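Local coordinates for protein 4-alpha-glucanotransferase (Streptococcus agalactiae, PDB 6M6T) that is an amylomaltase (4-alpha-glucanotransferase) of the TIM-barrel clan, modelled here with glycan ligands bound in its pockets, at residues L77-D87 with V112-E123; L20-Y30 with T69-L77. All blocks are in the same frame, centred on the assembly; numbering follows the deposited sequence.

Contact 1: L77-D87 with V112-E123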
loop_
_atom_site.group_PDB
_atom_site.type_symbol
_atom_site.label_atom_id
_atom_site.label_comp_id
_atom_site.label_asym_id
_atom_site.label_seq_id
_atom_site.Cartn_x
_atom_site.Cartn_y
_atom_site.Cartn_z
ATOM N N LEU A 77 17.040 1.369 -16.291
ATOM C CA LEU A 77 16.614 1.644 -17.658
ATOM C C LEU A 77 17.776 2.065 -18.544
ATOM O O LEU A 77 17.783 1.759 -19.745
ATOM C CB LEU A 77 15.547 2.742 -17.664
ATOM C CG LEU A 77 14.084 2.365 -17.526
ATOM C CD1 LEU A 77 13.257 3.507 -18.080
ATOM C CD2 LEU A 77 13.796 1.052 -18.239
ATOM N N THR A 78 18.742 2.789 -17.976
ATOM C CA THR A 78 19.950 3.140 -18.711
ATOM C C THR A 78 20.758 1.892 -19.030
ATOM O O THR A 78 21.145 1.671 -20.181
ATOM C CB THR A 78 20.781 4.140 -17.904
ATOM O OG1 THR A 78 20.145 5.426 -17.948
ATOM C CG2 THR A 78 22.213 4.244 -18.454
ATOM N N LEU A 79 20.959 1.031 -18.036
ATOM C CA LEU A 79 21.739 -0.188 -18.236
ATOM C C LEU A 79 21.113 -1.137 -19.262
ATOM O O LEU A 79 21.692 -2.183 -19.573
ATOM C CB LEU A 79 21.945 -0.914 -16.897
ATOM C CG LEU A 79 23.122 -0.450 -16.022
ATOM C CD1 LEU A 79 22.994 0.996 -15.495
ATOM C CD2 LEU A 79 23.346 -1.437 -14.872
ATOM N N GLU A 80 19.940 -0.782 -19.798
ATOM C CA GLU A 80 19.210 -1.596 -20.767
ATOM C C GLU A 80 19.383 -1.124 -22.205
ATOM O O GLU A 80 18.960 -1.829 -23.127
ATOM C CB GLU A 80 17.707 -1.614 -20.425
ATOM C CG GLU A 80 17.277 -2.723 -19.453
ATOM C CD GLU A 80 17.166 -4.098 -20.128
ATOM O OE1 GLU A 80 16.304 -4.284 -21.024
ATOM O OE2 GLU A 80 17.962 -4.996 -19.760
ATOM N N GLY A 81 19.985 0.044 -22.415
ATOM C CA GLY A 81 20.152 0.590 -23.743
ATOM C C GLY A 81 18.997 1.428 -24.221
ATOM O O GLY A 81 18.897 1.690 -25.426
ATOM N N PHE A 82 18.126 1.862 -23.309
ATOM C CA PHE A 82 16.873 2.553 -23.602
ATOM C C PHE A 82 16.987 4.059 -23.426
ATOM O O PHE A 82 16.595 4.818 -24.310
ATOM C CB PHE A 82 15.767 2.013 -22.695
ATOM C CG PHE A 82 15.363 0.604 -23.010
ATOM C CD1 PHE A 82 15.669 0.044 -24.246
ATOM C CD2 PHE A 82 14.663 -0.158 -22.074
ATOM C CE1 PHE A 82 15.289 -1.248 -24.547
ATOM C CE2 PHE A 82 14.273 -1.456 -22.364
ATOM C CZ PHE A 82 14.589 -2.003 -23.604
ATOM N N ILE A 83 17.506 4.503 -22.286
ATOM C CA ILE A 83 17.949 5.883 -22.132
ATOM C C ILE A 83 19.453 5.878 -21.879
ATOM O O ILE A 83 20.077 4.814 -21.768
ATOM C CB ILE A 83 17.193 6.604 -20.995
ATOM C CG1 ILE A 83 16.903 5.660 -19.824
ATOM C CG2 ILE A 83 15.901 7.198 -21.504
ATOM C CD1 ILE A 83 16.460 6.375 -18.555
ATOM N N SER A 84 20.039 7.069 -21.814
ATOM C CA SER A 84 21.348 7.333 -21.238
ATOM C C SER A 84 21.144 8.204 -19.999
ATOM O O SER A 84 20.017 8.576 -19.663
ATOM C CB SER A 84 22.276 8.006 -22.256
ATOM O OG SER A 84 22.335 9.408 -22.052
ATOM N N LYS A 85 22.237 8.530 -19.299
ATOM C CA LYS A 85 22.115 9.309 -18.069
ATOM C C LYS A 85 22.370 10.799 -18.253
ATOM O O LYS A 85 22.167 11.557 -17.297
ATOM C CB LYS A 85 23.009 8.716 -16.938
ATOM C CG LYS A 85 24.503 8.729 -17.068
ATOM C CD LYS A 85 25.103 8.009 -15.839
ATOM C CE LYS A 85 24.393 6.691 -15.578
ATOM N NZ LYS A 85 25.077 5.908 -14.522
ATOM N N ASP A 86 22.815 11.233 -19.441
ATOM C CA ASP A 86 22.714 12.677 -19.715
ATOM C C ASP A 86 21.232 13.124 -19.966
ATOM O O ASP A 86 20.927 14.262 -20.376
ATOM C CB ASP A 86 23.618 13.057 -20.897
ATOM C CG ASP A 86 24.958 13.692 -20.451
ATOM O OD1 ASP A 86 25.031 14.255 -19.335
ATOM O OD2 ASP A 86 25.946 13.649 -21.223
ATOM N N ASP A 87 20.325 12.180 -19.693
ATOM C CA ASP A 87 18.886 12.388 -19.738
ATOM C C ASP A 87 18.278 12.656 -18.365
ATOM O O ASP A 87 17.213 13.280 -18.284
ATOM C CB ASP A 87 18.210 11.159 -20.357
ATOM C CG ASP A 87 18.606 10.942 -21.819
ATOM O OD1 ASP A 87 19.190 11.873 -22.428
ATOM O OD2 ASP A 87 18.343 9.842 -22.355
ATOM N N VAL A 112 11.592 11.731 -19.699
ATOM C CA VAL A 112 12.518 10.607 -19.550
ATOM C C VAL A 112 11.833 9.281 -19.879
ATOM O O VAL A 112 12.359 8.455 -20.650
ATOM C CB VAL A 112 13.081 10.588 -18.119
ATOM C CG1 VAL A 112 14.140 9.507 -17.989
ATOM C CG2 VAL A 112 13.575 11.978 -17.705
ATOM N N LEU A 113 10.676 9.033 -19.251
ATOM C CA LEU A 113 9.933 7.807 -19.527
ATOM C C LEU A 113 9.524 7.738 -20.997
ATOM O O LEU A 113 9.579 6.669 -21.619
ATOM C CB LEU A 113 8.707 7.710 -18.602
ATOM C CG LEU A 113 8.924 7.436 -17.098
ATOM C CD1 LEU A 113 7.728 7.859 -16.253
ATOM C CD2 LEU A 113 9.261 5.979 -16.836
ATOM N N GLU A 114 9.115 8.870 -21.574
ATOM C CA GLU A 114 8.742 8.874 -22.981
ATOM C C GLU A 114 9.935 8.540 -23.874
ATOM O O GLU A 114 9.797 7.776 -24.838
ATOM C CB GLU A 114 8.138 10.226 -23.354
ATOM C CG GLU A 114 6.620 10.197 -23.520
ATOM C CD GLU A 114 5.949 11.490 -23.076
ATOM O OE1 GLU A 114 6.553 12.577 -23.220
ATOM O OE2 GLU A 114 4.823 11.410 -22.550
ATOM N N LYS A 115 11.114 9.107 -23.575
ATOM C CA LYS A 115 12.324 8.755 -24.322
ATOM C C LYS A 115 12.596 7.248 -24.242
ATOM O O LYS A 115 12.869 6.594 -25.265
ATOM C CB LYS A 115 13.508 9.596 -23.799
ATOM C CG LYS A 115 14.836 9.463 -24.553
ATOM C CD LYS A 115 14.936 10.299 -25.849
ATOM C CE LYS A 115 15.260 11.779 -25.604
ATOM N NZ LYS A 115 16.327 12.006 -24.583
ATOM N N ALA A 116 12.458 6.667 -23.043
ATOM C CA ALA A 116 12.703 5.233 -22.883
ATOM C C ALA A 116 11.676 4.383 -23.630
ATOM O O ALA A 116 12.022 3.342 -24.197
ATOM C CB ALA A 116 12.719 4.862 -21.403
ATOM N N VAL A 117 10.404 4.792 -23.632
ATOM C CA VAL A 117 9.377 4.015 -24.326
ATOM C C VAL A 117 9.555 4.108 -25.844
ATOM O O VAL A 117 9.399 3.108 -26.566
ATOM C CB VAL A 117 7.979 4.473 -23.872
ATOM C CG1 VAL A 117 6.890 3.846 -24.739
ATOM C CG2 VAL A 117 7.761 4.139 -22.387
ATOM N N LYS A 118 9.909 5.304 -26.344
ATOM C CA LYS A 118 10.243 5.496 -27.759
ATOM C C LYS A 118 11.418 4.625 -28.178
ATOM O O LYS A 118 11.404 4.043 -29.271
ATOM C CB LYS A 118 10.560 6.974 -28.030
ATOM C CG LYS A 118 11.127 7.297 -29.422
ATOM C CD LYS A 118 11.270 8.829 -29.653
ATOM C CE LYS A 118 10.191 9.407 -30.608
ATOM N NZ LYS A 118 8.821 9.581 -29.995
ATOM N N ASN A 119 12.449 4.521 -27.321
ATOM C CA ASN A 119 13.596 3.680 -27.662
ATOM C C ASN A 119 13.287 2.199 -27.507
ATOM O O ASN A 119 13.825 1.383 -28.264
ATOM C CB ASN A 119 14.812 4.039 -26.812
ATOM C CG ASN A 119 15.388 5.391 -27.168
ATOM O OD1 ASN A 119 15.572 5.712 -28.348
ATOM N ND2 ASN A 119 15.666 6.204 -26.148
ATOM N N PHE A 120 12.440 1.825 -26.537
ATOM C CA PHE A 120 12.058 0.423 -26.403
ATOM C C PHE A 120 11.277 -0.062 -27.621
ATOM O O PHE A 120 11.467 -1.202 -28.064
ATOM C CB PHE A 120 11.232 0.185 -25.140
ATOM C CG PHE A 120 10.501 -1.141 -25.156
ATOM C CD1 PHE A 120 11.164 -2.317 -24.822
ATOM C CD2 PHE A 120 9.169 -1.223 -25.554
ATOM C CE1 PHE A 120 10.511 -3.543 -24.859
ATOM C CE2 PHE A 120 8.520 -2.445 -25.599
ATOM C CZ PHE A 120 9.195 -3.609 -25.246
ATOM N N LEU A 121 10.383 0.773 -28.172
ATOM C CA LEU A 121 9.579 0.295 -29.295
ATOM C C LEU A 121 10.407 0.066 -30.562
ATOM O O LEU A 121 10.063 -0.815 -31.361
ATOM C CB LEU A 121 8.432 1.260 -29.573
ATOM C CG LEU A 121 7.354 1.318 -28.489
ATOM C CD1 LEU A 121 6.393 2.453 -28.807
ATOM C CD2 LEU A 121 6.615 -0.030 -28.336
ATOM N N LYS A 122 11.498 0.827 -30.765
ATOM C CA LYS A 122 12.305 0.706 -31.985
ATOM C C LYS A 122 13.202 -0.534 -31.999
ATOM O O LYS A 122 13.710 -0.893 -33.068
ATOM C CB LYS A 122 13.163 1.963 -32.190
ATOM C CG LYS A 122 14.407 2.023 -31.313
ATOM C CD LYS A 122 15.201 3.315 -31.464
ATOM C CE LYS A 122 14.314 4.502 -31.757
ATOM N NZ LYS A 122 15.140 5.712 -31.936
ATOM N N GLU A 123 13.449 -1.155 -30.842
ATOM C CA GLU A 123 14.064 -2.480 -30.805
ATOM C C GLU A 123 13.271 -3.459 -31.662
ATOM O O GLU A 123 12.043 -3.380 -31.747
ATOM C CB GLU A 123 14.152 -3.015 -29.365
ATOM C CG GLU A 123 14.886 -2.115 -28.362
ATOM C CD GLU A 123 16.410 -2.230 -28.455
ATOM O OE1 GLU A 123 16.899 -3.208 -29.069
ATOM O OE2 GLU A 123 17.116 -1.335 -27.921
#
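F82 and A116 bring their CA atoms to 5.0 Å where the turn leaving helix 74-78 meets the side of helix 105-122, whereas the CA atoms of D87 and V112, farther along, stand 6.6 Å apart. The turn is closed by a Schellman motif at G81, whose positive phi of 88° releases the chain from the helix. F82 contributes the largest buried area of the contact. F120 sends its CB over the centre of one face of the F82 ring, 4.3 Å from the centroid, and the two rings form an offset edge-to-face pair with planes at 86°. The opposite face is covered by E80 CB, and E123 OE2 lies in the ring plane at the edge, 3.8 Å from F82 CE1. N119 ND2 donates to F82 O in the model, but that bond is too short to be trusted in detail. I83 spreads both branches along the helix: CD1 meets V112 CG1, and CG2 rests 3.9 Å from A116 CB. The same methyl of A116 receives L77 CD1 at 3.6 Å. Toward the surface, K115 leaves the helix with CG anti to the backbone N (chi1 -174°), and bends farther out curl the chain to bring NZ to D87 OD1 in a long salt bridge of 3.6 Å. S84 N donates to D87 OD2, from above the carboxylate plane, so this acid ties the loop to itself as well as to the helix. Helix 182-208 backs the interface: L77 touches Q198, the F120 ring meets Y193, and V117 packs on V190 and F194, while Y88 touches I83.

Contact 2: L20-Y30 with T69-L77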
loop_
_atom_site.group_PDB
_atom_site.type_symbol
_atom_site.label_atom_id
_atom_site.label_comp_id
_atom_site.label_asym_id
_atom_site.label_seq_id
_atom_site.Cartn_x
_atom_site.Cartn_y
_atom_site.Cartn_z
ATOM N N LEU A 20 16.663 10.261 -7.703
ATOM C CA LEU A 20 15.454 10.494 -8.519
ATOM C C LEU A 20 14.342 11.160 -7.722
ATOM O O LEU A 20 13.295 11.339 -8.316
ATOM C CB LEU A 20 14.966 9.166 -9.089
ATOM C CG LEU A 20 15.956 8.428 -9.972
ATOM C CD1 LEU A 20 15.278 7.299 -10.719
ATOM C CD2 LEU A 20 16.601 9.377 -10.947
ATOM N N GLY A 21 14.534 11.460 -6.438
ATOM C CA GLY A 21 13.491 12.175 -5.679
ATOM C C GLY A 21 12.495 11.246 -5.039
ATOM O O GLY A 21 11.593 11.706 -4.390
ATOM N N ILE A 22 12.705 9.963 -5.202
ATOM C CA ILE A 22 11.761 8.991 -4.676
ATOM C C ILE A 22 12.371 7.608 -4.848
ATOM O O ILE A 22 13.036 7.341 -5.856
ATOM C CB ILE A 22 10.402 9.097 -5.389
ATOM C CG1 ILE A 22 9.361 8.226 -4.673
ATOM C CG2 ILE A 22 10.542 8.731 -6.862
ATOM C CD1 ILE A 22 8.061 8.918 -4.447
ATOM N N GLY A 23 12.168 6.729 -3.871
ATOM C CA GLY A 23 12.678 5.376 -3.985
ATOM C C GLY A 23 12.179 4.677 -5.235
ATOM O O GLY A 23 11.135 4.990 -5.792
ATOM N N THR A 24 12.956 3.705 -5.678
ATOM C CA THR A 24 12.782 3.075 -6.975
ATOM C C THR A 24 13.040 1.580 -6.839
ATOM O O THR A 24 13.720 1.133 -5.913
ATOM C CB THR A 24 13.786 3.638 -8.008
ATOM O OG1 THR A 24 15.061 2.965 -7.866
ATOM C CG2 THR A 24 14.019 5.146 -7.841
ATOM N N PHE A 25 12.628 0.815 -7.850
ATOM C CA PHE A 25 13.053 -0.582 -7.886
ATOM C C PHE A 25 14.506 -0.702 -8.336
ATOM O O PHE A 25 14.860 -1.596 -9.118
ATOM C CB PHE A 25 12.148 -1.375 -8.829
ATOM C CG PHE A 25 10.694 -1.399 -8.433
ATOM C CD1 PHE A 25 10.311 -1.421 -7.099
ATOM C CD2 PHE A 25 9.704 -1.423 -9.408
ATOM C CE1 PHE A 25 8.977 -1.456 -6.754
ATOM C CE2 PHE A 25 8.364 -1.458 -9.063
ATOM C CZ PHE A 25 8.001 -1.481 -7.740
ATOM N N GLY A 26 15.376 0.144 -7.781
ATOM C CA GLY A 26 16.722 0.292 -8.285
ATOM C C GLY A 26 17.742 -0.260 -7.325
ATOM O O GLY A 26 17.437 -1.148 -6.527
ATOM N N ARG A 27 18.957 0.281 -7.374
ATOM C CA ARG A 27 20.044 -0.347 -6.640
ATOM C C ARG A 27 19.768 -0.345 -5.143
ATOM O O ARG A 27 19.959 -1.369 -4.473
ATOM C CB ARG A 27 21.375 0.336 -6.967
ATOM C CG ARG A 27 22.450 -0.695 -7.283
ATOM C CD ARG A 27 23.847 -0.109 -7.382
ATOM N NE ARG A 27 24.277 -0.021 -8.775
ATOM C CZ ARG A 27 25.393 0.574 -9.185
ATOM N NH1 ARG A 27 26.211 1.134 -8.305
ATOM N NH2 ARG A 27 25.693 0.603 -10.478
ATOM N N GLU A 28 19.277 0.772 -4.602
ATOM C CA GLU A 28 19.091 0.838 -3.158
ATOM C C GLU A 28 18.011 -0.122 -2.669
ATOM O O GLU A 28 18.048 -0.531 -1.508
ATOM C CB GLU A 28 18.789 2.271 -2.728
ATOM C CG GLU A 28 20.034 3.064 -2.317
ATOM C CD GLU A 28 20.659 3.855 -3.479
ATOM O OE1 GLU A 28 21.422 4.819 -3.209
ATOM O OE2 GLU A 28 20.392 3.514 -4.656
ATOM N N ALA A 29 17.083 -0.534 -3.534
ATOM C CA ALA A 29 16.160 -1.606 -3.166
ATOM C C ALA A 29 16.906 -2.915 -2.912
ATOM O O ALA A 29 16.627 -3.629 -1.932
ATOM C CB ALA A 29 15.109 -1.791 -4.259
ATOM N N TYR A 30 17.842 -3.261 -3.810
ATOM C CA TYR A 30 18.664 -4.457 -3.630
ATOM C C TYR A 30 19.572 -4.321 -2.413
ATOM O O TYR A 30 19.821 -5.307 -1.707
ATOM C CB TYR A 30 19.494 -4.733 -4.893
ATOM C CG TYR A 30 18.673 -4.956 -6.148
ATOM C CD1 TYR A 30 18.296 -3.889 -6.955
ATOM C CD2 TYR A 30 18.277 -6.236 -6.527
ATOM C CE1 TYR A 30 17.538 -4.084 -8.099
ATOM C CE2 TYR A 30 17.514 -6.445 -7.667
ATOM C CZ TYR A 30 17.146 -5.366 -8.453
ATOM O OH TYR A 30 16.381 -5.572 -9.588
ATOM N N THR A 69 3.944 4.417 -11.615
ATOM C CA THR A 69 5.092 4.565 -12.492
ATOM C C THR A 69 6.222 5.373 -11.873
ATOM O O THR A 69 7.336 5.340 -12.403
ATOM C CB THR A 69 4.663 5.212 -13.792
ATOM O OG1 THR A 69 5.581 4.820 -14.803
ATOM C CG2 THR A 69 4.654 6.750 -13.649
ATOM N N HIS A 70 5.977 6.086 -10.773
ATOM C CA HIS A 70 7.049 6.850 -10.148
ATOM C C HIS A 70 8.173 5.959 -9.638
ATOM O O HIS A 70 9.282 6.442 -9.410
ATOM C CB HIS A 70 6.499 7.689 -8.998
ATOM C CG HIS A 70 5.610 8.803 -9.445
ATOM N ND1 HIS A 70 4.964 9.638 -8.559
ATOM C CD2 HIS A 70 5.268 9.225 -10.686
ATOM C CE1 HIS A 70 4.256 10.527 -9.236
ATOM N NE2 HIS A 70 4.420 10.295 -10.528
ATOM N N LEU A 71 7.913 4.675 -9.450
ATOM C CA LEU A 71 8.886 3.783 -8.854
ATOM C C LEU A 71 9.797 3.141 -9.884
ATOM O O LEU A 71 10.712 2.407 -9.498
ATOM C CB LEU A 71 8.178 2.697 -8.031
ATOM C CG LEU A 71 7.149 3.214 -7.031
ATOM C CD1 LEU A 71 6.740 2.123 -6.050
ATOM C CD2 LEU A 71 7.705 4.414 -6.301
ATOM N N ILE A 72 9.586 3.401 -11.175
ATOM C CA ILE A 72 10.498 2.888 -12.193
ATOM C C ILE A 72 11.861 3.559 -12.052
ATOM O O ILE A 72 11.964 4.772 -11.793
ATOM C CB ILE A 72 9.901 3.089 -13.594
ATOM C CG1 ILE A 72 9.027 1.884 -13.934
ATOM C CG2 ILE A 72 10.993 3.273 -14.637
ATOM C CD1 ILE A 72 8.295 2.045 -15.214
ATOM N N ASP A 73 12.922 2.765 -12.181
ATOM C CA ASP A 73 14.267 3.261 -11.945
ATOM C C ASP A 73 14.902 3.674 -13.260
ATOM O O ASP A 73 14.963 2.879 -14.205
ATOM C CB ASP A 73 15.147 2.219 -11.254
ATOM C CG ASP A 73 16.523 2.767 -10.906
ATOM O OD1 ASP A 73 16.602 3.813 -10.213
ATOM O OD2 ASP A 73 17.516 2.145 -11.336
ATOM N N PHE A 74 15.389 4.913 -13.304
ATOM C CA PHE A 74 16.075 5.372 -14.498
ATOM C C PHE A 74 17.401 4.643 -14.711
ATOM O O PHE A 74 17.792 4.414 -15.860
ATOM C CB PHE A 74 16.286 6.881 -14.416
ATOM C CG PHE A 74 15.021 7.669 -14.544
ATOM C CD1 PHE A 74 13.873 7.080 -15.060
ATOM C CD2 PHE A 74 14.974 8.994 -14.152
ATOM C CE1 PHE A 74 12.706 7.797 -15.185
ATOM C CE2 PHE A 74 13.802 9.718 -14.271
ATOM C CZ PHE A 74 12.667 9.118 -14.792
ATOM N N ASP A 75 18.097 4.262 -13.633
ATOM C CA ASP A 75 19.402 3.618 -13.787
ATOM C C ASP A 75 19.260 2.232 -14.401
ATOM O O ASP A 75 19.992 1.873 -15.332
ATOM C CB ASP A 75 20.119 3.540 -12.436
ATOM C CG ASP A 75 20.597 4.902 -11.936
ATOM O OD1 ASP A 75 21.081 5.713 -12.766
ATOM O OD2 ASP A 75 20.486 5.158 -10.712
ATOM N N LEU A 76 18.336 1.428 -13.875
ATOM C CA LEU A 76 18.068 0.126 -14.470
ATOM C C LEU A 76 17.699 0.258 -15.939
ATOM O O LEU A 76 18.019 -0.625 -16.751
ATOM C CB LEU A 76 16.954 -0.568 -13.694
ATOM C CG LEU A 76 17.399 -1.448 -12.526
ATOM C CD1 LEU A 76 16.181 -2.099 -11.884
ATOM C CD2 LEU A 76 18.394 -2.498 -12.995
ATOM N N LEU A 77 17.040 1.369 -16.291
ATOM C CA LEU A 77 16.614 1.644 -17.658
ATOM C C LEU A 77 17.776 2.065 -18.544
ATOM O O LEU A 77 17.783 1.759 -19.745
ATOM C CB LEU A 77 15.547 2.742 -17.664
ATOM C CG LEU A 77 14.084 2.365 -17.526
ATOM C CD1 LEU A 77 13.257 3.507 -18.080
ATOM C CD2 LEU A 77 13.796 1.052 -18.239
#
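T24 and L71 pack backbone against backbone, CA to CA 4.4 Å, and the tight half of the contact is built around them. F25 N donates to L71 O at 3.0 Å in a nearly straight bond (160° at the hydrogen), while F25 centres an inverse gamma turn. L71 CB then lies over one face of the F25 ring, offset toward the rim and 4.3 Å from the centroid. D73, with CG anti to the backbone N (chi1 -176°), divides its carboxylate: OD1 accepts from T24 OG1 at 2.9 Å, met from above the carboxylate plane, and OD2 caps helix 74-78 by accepting from L76 N at 2.8 Å. On the apolar flank L20 lies obliquely against F74, CD2 3.6 Å from F74 CD2 and CD1 near F74 N at the helix start. The looser side is that of Y30 and L76, both partly exposed: L76 CD1 comes to the edge of the Y30 ring, 4.5 Å from CE1. Segment 20-30 ends the loop from strand 6-10 and opens helix 27-38, which leads on to parallel strand 43-45, the barrel's first beta-alpha-beta unit. Helix 182-208 closes the side where F195 and W199 meet F25, with Q198 accepting from D73 N; helix 105-122 lies behind F74, through R109 and V112.

In the fold
Both contacts use helix 74-78, share L77 and lie on the same side of the chain's centre, their own centres about 14 Å apart. Contact 2 is the deeper, its centre about 17 Å from the chain centre against about 28 Å, and none of its touching residues is exposed; it ties the helix start to the barrel's first connection by one side-chain and one backbone hydrogen bond, the aspartate that accepts the former also capping the helix. Contact 1 holds the helix end and following turn to helix 105-122, with a buried aromatic and aliphatic seam bordered by charged side chains at the surface. The two packings are continuous, since V112 CG1 reaches F74 CZ at 3.5 Å, and helix 182-208 packs against both.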